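Local coordinates for histone-lysine N-methyltransferase, H3 lysine-9 specific SUVH4 (Arabidopsis thaliana, PDB 4QEO), which places the repressive H3K9 methyl mark on histone H3 and binds methylated DNA, linking DNA methylation to chromatin silencing, at residues A[22-25]-A[26-29]. Numbering follows the deposited sequence.
Sequences NKQY and LLCV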
loop_
_atom_site.group_PDB
_atom_site.type_symbol
_atom_site.label_atom_id
_atom_site.label_comp_id
_atom_site.label_asym_id
_atom_site.label_seq_id
_atom_site.Cartn_x
_atom_site.Cartn_y
_atom_site.Cartn_z
ATOM N N ASN A 22 -4.093 -0.981 8.662
ATOM C CA ASN A 22 -4.370 0.312 8.028
ATOM C C ASN A 22 -5.741 0.841 8.420
ATOM O O ASN A 22 -5.925 2.043 8.661
ATOM C CB ASN A 22 -4.302 0.215 6.503
ATOM C CG ASN A 22 -4.578 1.554 5.833
ATOM O OD1 ASN A 22 -3.747 2.462 5.881
ATOM N ND2 ASN A 22 -5.749 1.688 5.221
ATOM N N LYS A 23 -6.710 -0.064 8.472
ATOM C CA LYS A 23 -8.062 0.332 8.837
ATOM C C LYS A 23 -8.089 0.875 10.263
ATOM O O LYS A 23 -8.623 1.972 10.515
ATOM C CB LYS A 23 -9.035 -0.835 8.667
ATOM C CG LYS A 23 -10.495 -0.522 9.050
ATOM C CD LYS A 23 -11.316 -1.801 8.955
ATOM C CE LYS A 23 -12.328 -1.927 10.073
ATOM N NZ LYS A 23 -13.648 -1.429 9.636
ATOM N N GLN A 24 -7.499 0.128 11.195
ATOM C CA GLN A 24 -7.466 0.601 12.580
ATOM C C GLN A 24 -6.725 1.934 12.738
ATOM O O GLN A 24 -7.163 2.831 13.458
ATOM C CB GLN A 24 -6.856 -0.465 13.496
ATOM C CG GLN A 24 -7.661 -1.743 13.557
ATOM C CD GLN A 24 -8.967 -1.573 14.324
ATOM O OE1 GLN A 24 -9.249 -0.508 14.876
ATOM N NE2 GLN A 24 -9.759 -2.632 14.373
ATOM N N TYR A 25 -5.587 2.047 12.067
ATOM C CA TYR A 25 -4.813 3.274 12.060
ATOM C C TYR A 25 -5.640 4.465 11.601
ATOM O O TYR A 25 -5.675 5.486 12.272
ATOM C CB TYR A 25 -3.612 3.108 11.138
ATOM C CG TYR A 25 -2.865 4.373 10.800
ATOM C CD1 TYR A 25 -2.211 5.103 11.776
ATOM C CD2 TYR A 25 -2.757 4.799 9.476
ATOM C CE1 TYR A 25 -1.483 6.245 11.456
ATOM C CE2 TYR A 25 -2.033 5.938 9.143
ATOM C CZ TYR A 25 -1.411 6.663 10.133
ATOM O OH TYR A 25 -0.699 7.795 9.795
ATOM N N LEU A 26 -6.286 4.345 10.445
ATOM C CA LEU A 26 -7.049 5.478 9.935
ATOM C C LEU A 26 -8.233 5.813 10.851
ATOM O O LEU A 26 -8.579 6.987 11.015
ATOM C CB LEU A 26 -7.491 5.244 8.491
ATOM C CG LEU A 26 -6.334 5.141 7.496
ATOM C CD1 LEU A 26 -6.844 4.744 6.106
ATOM C CD2 LEU A 26 -5.558 6.443 7.431
ATOM N N LEU A 27 -8.839 4.792 11.455
ATOM C CA LEU A 27 -9.881 5.051 12.442
ATOM C C LEU A 27 -9.349 5.833 13.636
ATOM O O LEU A 27 -10.049 6.701 14.158
ATOM C CB LEU A 27 -10.538 3.764 12.923
ATOM C CG LEU A 27 -11.497 3.041 11.987
ATOM C CD1 LEU A 27 -11.734 1.629 12.506
ATOM C CD2 LEU A 27 -12.833 3.797 11.850
ATOM N N CYS A 28 -8.132 5.518 14.090
ATOM C CA CYS A 28 -7.532 6.257 15.206
ATOM C C CYS A 28 -7.143 7.681 14.808
ATOM O O CYS A 28 -7.273 8.610 15.607
ATOM C CB CYS A 28 -6.314 5.508 15.787
ATOM S SG CYS A 28 -6.774 3.942 16.531
ATOM N N VAL A 29 -6.659 7.850 13.578
ATOM C CA VAL A 29 -6.405 9.186 13.040
ATOM C C VAL A 29 -7.707 10.025 13.052
ATOM O O VAL A 29 -7.722 11.178 13.506
ATOM C CB VAL A 29 -5.816 9.128 11.612
ATOM C CG1 VAL A 29 -5.796 10.523 10.972
ATOM C CG2 VAL A 29 -4.401 8.518 11.623
#
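Tyr-25 and Val-29, one helical turn apart, meet through a CH-pi contact: methyl CG2 of Val-29 lies over one face of the phenol ring, 3.9 Å from its centroid and displaced toward the rim, nearest CE1. With chi1 of 168° setting CG opposite the backbone N, the ring extends outward from the helix and slightly toward its C-terminal end, where it presents a face to Val-29. Leu-26 adds an apolar touch from its CD2 methyl, 3.8 Å from Tyr-25 CD2. Both methyls stand on the same side of the ring plane, Val-29 CG2 over the face and Leu-26 CD2 beyond the CD2-CE2 side. The other methyl of Leu-26, CD1, reaches back to the amide of Asn-22 and sits 3.4 Å from ND2, a van der Waals contact at the amide's nitrogen end.

All of this rides on helix 10-30, the long N-terminal helix that runs between the SRA domain and the pre-SET/SET half of the enzyme. One flank, with Leu-26 and Val-29, packs against Val-317 of strand 316-317, while Cys-28 and Val-29 also touch Pro-36 of helix 36-46.

Four successive i to i+4 hydrogen bonds hold the backbone. Leu-26 N donates to Asn-22 O at 2.9 Å, nearly straight at 167°, and Leu-27 N to Lys-23 O at 3.0 Å. Cys-28 N to Gln-24 O, also 2.9 Å, is the most bent of the four at 152°; Val-29 N closes the series on Tyr-25 O at 2.9 Å.

Between the side chains of Lys-23, Gln-24 and Leu-27 the approaches are longer; Leu-27 CG rests instead on the carbonyl oxygen of Lys-23. Gln-24, bent at chi2, brings OE1 only to 4.0 Å from Leu-27 CD1, and the ammonium group of Lys-23 forms a salt bridge with Glu-326.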